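Side-chain contacts in transcriptional regulator, HTH_3 family (PDB 1Y9Q), which probably binds DNA as a dimeric, two-domain transcriptional regulator, and binds a zinc ion in its cupin domain with D-methionine beside it: residues D5-F8 with K9-I12; G24-L27 with D28-A31; K138-D142 with E143-E147. All blocks are in the same frame, centred on the assembly; numbering follows the deposited sequence.

Contact 1 (D5-F8 with K9-I12)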
loop_
_atom_site.group_PDB
_atom_site.type_symbol
_atom_site.label_atom_id
_atom_site.label_comp_id
_atom_site.label_asym_id
_atom_site.label_seq_id
_atom_site.Cartn_x
_atom_site.Cartn_y
_atom_site.Cartn_z
ATOM N N ASP A 5 23.002 4.613 -12.632
ATOM C CA ASP A 5 21.588 4.961 -12.620
ATOM C C ASP A 5 21.086 5.029 -14.060
ATOM O O ASP A 5 19.989 4.566 -14.370
ATOM C CB ASP A 5 21.365 6.310 -11.931
ATOM C CG ASP A 5 20.085 6.988 -12.388
ATOM O OD1 ASP A 5 20.164 7.860 -13.280
ATOM O OD2 ASP A 5 19.002 6.637 -11.873
ATOM N N VAL A 6 21.900 5.608 -14.938
ATOM C CA VAL A 6 21.536 5.720 -16.345
ATOM C C VAL A 6 21.559 4.337 -17.007
ATOM O O VAL A 6 20.700 4.023 -17.835
ATOM C CB VAL A 6 22.494 6.693 -17.098
ATOM C CG1 VAL A 6 23.957 6.291 -16.880
ATOM C CG2 VAL A 6 22.163 6.695 -18.581
HETATM N N MSE A 7 22.533 3.510 -16.637
HETATM C CA MSE A 7 22.629 2.164 -17.199
HETATM C C MSE A 7 21.444 1.329 -16.727
HETATM O O MSE A 7 20.976 0.438 -17.436
HETATM C CB MSE A 7 23.944 1.494 -16.787
HETATM C CG MSE A 7 25.165 2.024 -17.528
HETATM SE SE MSE A 7 24.910 1.985 -19.457
HETATM C CE MSE A 7 25.195 0.099 -19.777
ATOM N N PHE A 8 20.962 1.631 -15.525
ATOM C CA PHE A 8 19.818 0.931 -14.960
ATOM C C PHE A 8 18.618 1.243 -15.839
ATOM O O PHE A 8 17.906 0.341 -16.282
ATOM C CB PHE A 8 19.539 1.421 -13.536
ATOM C CG PHE A 8 18.290 0.848 -12.926
ATOM C CD1 PHE A 8 18.235 -0.489 -12.547
ATOM C CD2 PHE A 8 17.166 1.647 -12.730
ATOM C CE1 PHE A 8 17.074 -1.028 -11.977
ATOM C CE2 PHE A 8 16.002 1.122 -12.163
ATOM C CZ PHE A 8 15.957 -0.220 -11.785
ATOM N N LYS A 9 18.410 2.534 -16.092
ATOM C CA LYS A 9 17.299 2.993 -16.912
ATOM C C LYS A 9 17.268 2.324 -18.274
ATOM O O LYS A 9 16.213 1.880 -18.719
ATOM C CB LYS A 9 17.361 4.511 -17.112
ATOM C CG LYS A 9 17.206 5.322 -15.847
ATOM C CD LYS A 9 17.178 6.812 -16.159
ATOM C CE LYS A 9 17.057 7.637 -14.886
ATOM N NZ LYS A 9 16.995 9.093 -15.185
ATOM N N SER A 10 18.419 2.255 -18.940
ATOM C CA SER A 10 18.466 1.645 -20.265
ATOM C C SER A 10 18.177 0.151 -20.213
ATOM O O SER A 10 17.482 -0.385 -21.081
ATOM C CB SER A 10 19.822 1.894 -20.930
ATOM O OG SER A 10 20.869 1.253 -20.231
ATOM N N GLN A 11 18.706 -0.524 -19.200
ATOM C CA GLN A 11 18.468 -1.956 -19.064
ATOM C C GLN A 11 16.973 -2.240 -18.919
ATOM O O GLN A 11 16.422 -3.093 -19.615
ATOM C CB GLN A 11 19.213 -2.515 -17.851
ATOM C CG GLN A 11 18.696 -3.871 -17.395
ATOM C CD GLN A 11 18.827 -4.955 -18.452
ATOM O OE1 GLN A 11 18.045 -5.910 -18.472
ATOM N NE2 GLN A 11 19.823 -4.824 -19.326
ATOM N N ILE A 12 16.322 -1.523 -18.012
ATOM C CA ILE A 12 14.893 -1.715 -17.790
ATOM C C ILE A 12 14.071 -1.269 -18.992
ATOM O O ILE A 12 13.115 -1.936 -19.389
ATOM C CB ILE A 12 14.411 -0.930 -16.545
ATOM C CG1 ILE A 12 15.129 -1.444 -15.296
ATOM C CG2 ILE A 12 12.903 -1.080 -16.378
ATOM C CD1 ILE A 12 14.939 -2.924 -15.042
#
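Phe8 and Ile12 meet one turn apart on the first helix of the chain, 5-22, and form the tightly packed side of this contact. Ile12 CG1 lies over one face of the Phe8 ring, 4.0 Å from its centroid and 18° off the ring normal, a CH-pi contact. It sits toward the rim; of the ring atoms, CZ is nearest. With CG anti to the backbone N (chi1 174°), the Phe8 ring is set beside its own carbonyl carbon, where Ile12 CG1 can reach its face. Both residues are buried. Phe84 meets the Phe8 ring with its own ring steeply inclined, and Pro85 and Glu81 also touch it.

The other side is looser. The charged ends of Asp5 and Lys9 are joined by a long salt bridge, Asp5 OD1 to Lys9 NZ 3.9 Å. The extended lysine chain passes the carboxylate first, with Lys9 CE 3.5 Å from Asp5 OD1. Val6 and Met7, the latter a selenomethionine, are exposed.

Regular i to i+4 backbone bonds join the turns, among them Lys9 N to Asp5 O and Ile12 N to Phe8 O. Met7 O takes Gln11 N and also the Ser10 hydroxyl, both from the same face of its plane. Ser10 OG stands 2.9 Å from Met7 O, above the carbonyl plane.

Contact 2 (G24-L27 with D28-A31)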
loop_
_atom_site.group_PDB
_atom_site.type_symbol
_atom_site.label_atom_id
_atom_site.label_comp_id
_atom_site.label_asym_id
_atom_site.label_seq_id
_atom_site.Cartn_x
_atom_site.Cartn_y
_atom_site.Cartn_z
ATOM N N GLY A 24 2.865 -8.861 -27.591
ATOM C CA GLY A 24 1.986 -8.215 -28.551
ATOM C C GLY A 24 1.041 -7.220 -27.897
ATOM O O GLY A 24 -0.066 -6.990 -28.382
ATOM N N LEU A 25 1.489 -6.618 -26.799
ATOM C CA LEU A 25 0.685 -5.657 -26.053
ATOM C C LEU A 25 0.961 -4.204 -26.421
ATOM O O LEU A 25 2.088 -3.834 -26.732
ATOM C CB LEU A 25 0.925 -5.835 -24.545
ATOM C CG LEU A 25 0.421 -7.118 -23.868
ATOM C CD1 LEU A 25 1.025 -7.247 -22.468
ATOM C CD2 LEU A 25 -1.096 -7.097 -23.789
ATOM N N SER A 26 -0.082 -3.381 -26.371
ATOM C CA SER A 26 0.052 -1.957 -26.653
ATOM C C SER A 26 0.408 -1.322 -25.313
ATOM O O SER A 26 0.275 -1.966 -24.266
ATOM C CB SER A 26 -1.275 -1.378 -27.148
ATOM O OG SER A 26 -2.255 -1.436 -26.125
ATOM N N LEU A 27 0.860 -0.071 -25.329
ATOM C CA LEU A 27 1.200 0.592 -24.075
ATOM C C LEU A 27 -0.054 0.778 -23.233
ATOM O O LEU A 27 -0.027 0.587 -22.017
ATOM C CB LEU A 27 1.863 1.951 -24.333
ATOM C CG LEU A 27 3.353 1.931 -24.687
ATOM C CD1 LEU A 27 3.831 3.349 -24.947
ATOM C CD2 LEU A 27 4.153 1.298 -23.544
ATOM N N ASP A 28 -1.159 1.126 -23.886
ATOM C CA ASP A 28 -2.413 1.339 -23.174
ATOM C C ASP A 28 -2.919 0.050 -22.532
ATOM O O ASP A 28 -3.425 0.063 -21.408
ATOM C CB ASP A 28 -3.486 1.894 -24.116
ATOM C CG ASP A 28 -4.708 2.400 -23.368
ATOM O OD1 ASP A 28 -4.582 3.398 -22.623
ATOM O OD2 ASP A 28 -5.792 1.795 -23.514
ATOM N N ALA A 29 -2.787 -1.066 -23.243
ATOM C CA ALA A 29 -3.236 -2.343 -22.704
ATOM C C ALA A 29 -2.351 -2.730 -21.520
ATOM O O ALA A 29 -2.820 -3.310 -20.543
ATOM C CB ALA A 29 -3.175 -3.421 -23.781
ATOM N N THR A 30 -1.067 -2.404 -21.617
ATOM C CA THR A 30 -0.126 -2.713 -20.548
ATOM C C THR A 30 -0.444 -1.840 -19.337
ATOM O O THR A 30 -0.295 -2.261 -18.189
ATOM C CB THR A 30 1.329 -2.471 -21.015
ATOM O OG1 THR A 30 1.598 -3.288 -22.164
ATOM C CG2 THR A 30 2.313 -2.833 -19.913
ATOM N N ALA A 31 -0.902 -0.624 -19.597
ATOM C CA ALA A 31 -1.263 0.288 -18.519
ATOM C C ALA A 31 -2.434 -0.299 -17.732
ATOM O O ALA A 31 -2.421 -0.315 -16.500
ATOM C CB ALA A 31 -1.642 1.649 -19.096
#
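Ser26 caps the N-terminus of helix 27-34, and its side chain and carbonyl make most of the polar contact with the first turn. The capping bond runs from Ala29 N to Ser26 OG, 3.0 Å long with an N-H...O angle of 155°. Ser26 OG lies between its own backbone N and carbonyl carbon (chi1 65°), which turns the hydroxyl over the start of the helix. There it also touches a methyl group, with Ser26 OG to Ala29 CB 3.2 Å.

Two bonds grip the Ser26 carbonyl. Thr30 N reaches Ser26 O at 3.0 Å, the usual helical bond. Thr30 OG1 comes to Ser26 O at 2.8 Å, from the opposite face of the carbonyl plane. The Thr30 hydroxyl therefore has its acceptor within the first turn. Ala31 N bonds to Leu27 O in the next helical step.

The van der Waals contacts are fewer. Leu25 CB touches the hydroxyl oxygen Thr30 OG1 at 3.6 Å, the two side chains crossing at about a right angle. The apolar pair is Leu25 CD2 with Ala29 CB, looser at 4.2 Å. Leu63 of helix 53-63 touches both Leu25 and Thr30, and Leu41 of helix 38-45 touches Thr30.

The cap gives an acceptor to Ala29 N, a first-turn amide with no preceding helical turn to supply one. The doubled grip on Ser26 O ties the cap residue to the first turn of this helix in the helix-turn-helix region.

Contact 3 (K138-D142 with E143-E147)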
loop_
_atom_site.group_PDB
_atom_site.type_symbol
_atom_site.label_atom_id
_atom_site.label_comp_id
_atom_site.label_asym_id
_atom_site.label_seq_id
_atom_site.Cartn_x
_atom_site.Cartn_y
_atom_site.Cartn_z
ATOM N N LYS A 138 9.043 -6.060 10.296
ATOM C CA LYS A 138 7.613 -6.344 10.307
ATOM C C LYS A 138 7.133 -6.536 8.870
ATOM O O LYS A 138 7.673 -5.942 7.947
ATOM C CB LYS A 138 6.826 -5.228 11.008
ATOM C CG LYS A 138 7.128 -3.816 10.542
ATOM C CD LYS A 138 6.256 -2.817 11.316
ATOM C CE LYS A 138 6.492 -1.379 10.879
ATOM N NZ LYS A 138 5.606 -0.443 11.630
ATOM N N VAL A 139 6.142 -7.400 8.688
ATOM C CA VAL A 139 5.615 -7.689 7.360
ATOM C C VAL A 139 4.117 -7.447 7.356
ATOM O O VAL A 139 3.402 -7.958 8.217
ATOM C CB VAL A 139 5.883 -9.161 6.984
ATOM C CG1 VAL A 139 5.374 -9.449 5.576
ATOM C CG2 VAL A 139 7.374 -9.457 7.075
ATOM N N PHE A 140 3.640 -6.685 6.382
ATOM C CA PHE A 140 2.217 -6.374 6.307
ATOM C C PHE A 140 1.431 -7.230 5.309
ATOM O O PHE A 140 1.862 -7.441 4.174
ATOM C CB PHE A 140 2.041 -4.895 5.946
ATOM C CG PHE A 140 0.615 -4.411 6.019
ATOM C CD1 PHE A 140 0.100 -3.907 7.211
ATOM C CD2 PHE A 140 -0.205 -4.452 4.896
ATOM C CE1 PHE A 140 -1.212 -3.447 7.282
ATOM C CE2 PHE A 140 -1.524 -3.994 4.958
ATOM C CZ PHE A 140 -2.025 -3.490 6.153
ATOM N N PHE A 141 0.280 -7.724 5.755
ATOM C CA PHE A 141 -0.626 -8.526 4.937
ATOM C C PHE A 141 -1.863 -8.864 5.767
ATOM O O PHE A 141 -1.814 -8.835 6.997
ATOM C CB PHE A 141 0.069 -9.794 4.396
ATOM C CG PHE A 141 0.424 -10.816 5.438
ATOM C CD1 PHE A 141 -0.536 -11.693 5.929
ATOM C CD2 PHE A 141 1.734 -10.934 5.894
ATOM C CE1 PHE A 141 -0.203 -12.676 6.856
ATOM C CE2 PHE A 141 2.081 -11.915 6.826
ATOM C CZ PHE A 141 1.110 -12.789 7.306
ATOM N N ASP A 142 -2.970 -9.165 5.096
ATOM C CA ASP A 142 -4.220 -9.466 5.784
ATOM C C ASP A 142 -4.578 -8.326 6.733
ATOM O O ASP A 142 -5.013 -8.556 7.863
ATOM C CB ASP A 142 -4.120 -10.781 6.563
ATOM C CG ASP A 142 -3.938 -11.984 5.657
ATOM O OD1 ASP A 142 -4.352 -11.914 4.479
ATOM O OD2 ASP A 142 -3.394 -13.006 6.124
ATOM N N GLU A 143 -4.367 -7.101 6.258
ATOM C CA GLU A 143 -4.677 -5.874 6.990
ATOM C C GLU A 143 -3.856 -5.613 8.253
ATOM O O GLU A 143 -4.221 -4.761 9.062
ATOM C CB GLU A 143 -6.168 -5.832 7.362
ATOM C CG GLU A 143 -7.148 -6.229 6.257
ATOM C CD GLU A 143 -6.843 -5.602 4.912
ATOM O OE1 GLU A 143 -6.516 -4.398 4.859
ATOM O OE2 GLU A 143 -6.944 -6.317 3.897
ATOM N N GLN A 144 -2.752 -6.321 8.446
ATOM C CA GLN A 144 -1.972 -6.062 9.647
ATOM C C GLN A 144 -0.485 -6.338 9.552
ATOM O O GLN A 144 -0.016 -7.075 8.681
ATOM C CB GLN A 144 -2.555 -6.839 10.831
ATOM C CG GLN A 144 -2.552 -8.341 10.657
ATOM C CD GLN A 144 -3.146 -9.060 11.856
ATOM O OE1 GLN A 144 -2.596 -9.018 12.957
ATOM N NE2 GLN A 144 -4.279 -9.721 11.644
ATOM N N TRP A 145 0.254 -5.721 10.467
ATOM C CA TRP A 145 1.695 -5.896 10.536
ATOM C C TRP A 145 2.017 -7.077 11.434
ATOM O O TRP A 145 1.383 -7.269 12.474
ATOM C CB TRP A 145 2.360 -4.643 11.100
ATOM C CG TRP A 145 2.430 -3.500 10.138
ATOM C CD1 TRP A 145 1.628 -2.391 10.111
ATOM C CD2 TRP A 145 3.378 -3.337 9.080
ATOM N NE1 TRP A 145 2.026 -1.546 9.101
ATOM C CE2 TRP A 145 3.099 -2.103 8.454
ATOM C CE3 TRP A 145 4.438 -4.116 8.598
ATOM C CZ2 TRP A 145 3.845 -1.627 7.369
ATOM C CZ3 TRP A 145 5.181 -3.643 7.517
ATOM C CH2 TRP A 145 4.879 -2.410 6.918
ATOM N N HIS A 146 2.998 -7.873 11.021
ATOM C CA HIS A 146 3.432 -9.029 11.789
ATOM C C HIS A 146 4.909 -8.795 12.097
ATOM O O HIS A 146 5.719 -8.669 11.182
ATOM C CB HIS A 146 3.256 -10.316 10.970
ATOM C CG HIS A 146 1.876 -10.493 10.417
ATOM N ND1 HIS A 146 1.379 -9.711 9.395
ATOM C CD2 HIS A 146 0.876 -11.337 10.765
ATOM C CE1 HIS A 146 0.132 -10.064 9.139
ATOM N NE2 HIS A 146 -0.199 -11.049 9.956
ATOM N N GLU A 147 5.252 -8.715 13.381
ATOM C CA GLU A 147 6.638 -8.475 13.783
ATOM C C GLU A 147 7.420 -9.782 13.825
ATOM O O GLU A 147 6.942 -10.792 14.345
ATOM C CB GLU A 147 6.686 -7.786 15.153
ATOM C CG GLU A 147 7.728 -6.675 15.237
ATOM C CD GLU A 147 7.639 -5.851 16.520
ATOM O OE1 GLU A 147 6.547 -5.787 17.136
ATOM O OE2 GLU A 147 8.668 -5.247 16.900
#
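Strands 137-141 and 144-148 form a beta hairpin of the cupin domain, closed by a type I' turn from Phe141 to Gln144. Phe141 and Gln144 exchange backbone bonds in both directions next to the turn.

On one face of the hairpin, Trp145 is held between two neighbours from the opposing strand. The extended chain of Lys138 crosses one face of the indole obliquely. Lys138 CD is 4.0 Å from the centroid of the six-membered ring. Lys138 NZ is 4.4 Å from the centroid of the five-membered ring, a cation-pi contact 8° off the normal. Phe140 takes the opposite side: Phe140 CB sits over the six-membered ring, 3.6 Å from the centroid. The Phe140 ring turns its edge toward the five-membered ring, with planes at 63°, in an edge-to-face pair.

On the other face, Phe141 and His146 form an offset stack, and Phe156 stacks with Phe141 too. The Phe141 and His146 centroids are 3.8 Å apart and their planes are nearly parallel, at 9°. His146 CE1 lies over the centre of the phenyl ring. A bond from His146 ND1 to Val139 O, 2.9 Å, helps fix the imidazole's rotation; the oxygen lies in the ring plane. His146 N also donates to Val139 O, so backbone and side chain of one residue share this acceptor.

At the turn, Glu143 OE2 makes a salt bridge to Lys58 of the second subunit. Strand 137-141 pairs edge to edge with strand 162-166, which carries the zinc ligands His162 and Tyr164; the side chains of Phe141 and Val139 lie about 4 Å and 5 Å from those of His162 and Tyr164, respectively. Paired antiparallel strands of this kind build the beta-barrel of the cupin fold.

Overall arrangement
Contacts 1 and 2 belong to the helical N-terminal part of the chain, and contact 3 to the cupin domain. Helices 5-22 and 27-34 follow each other, yet the centres of contacts 1 and 2 lie about 21 Å apart and their nearest atoms about 10 Å. Contact 3 is about 33 Å from either, centre to centre; it and contact 1 are on opposite sides of the chain's centre. Contact 3 is close to the metal site: the side chain of Val139 is about 8 Å from the zinc ion and about 9 Å from the D-methionine. Contacts 1 and 2 both lie away from the annotated sites, though the Phe8 side chain is about 11 Å from a bound D-methionine.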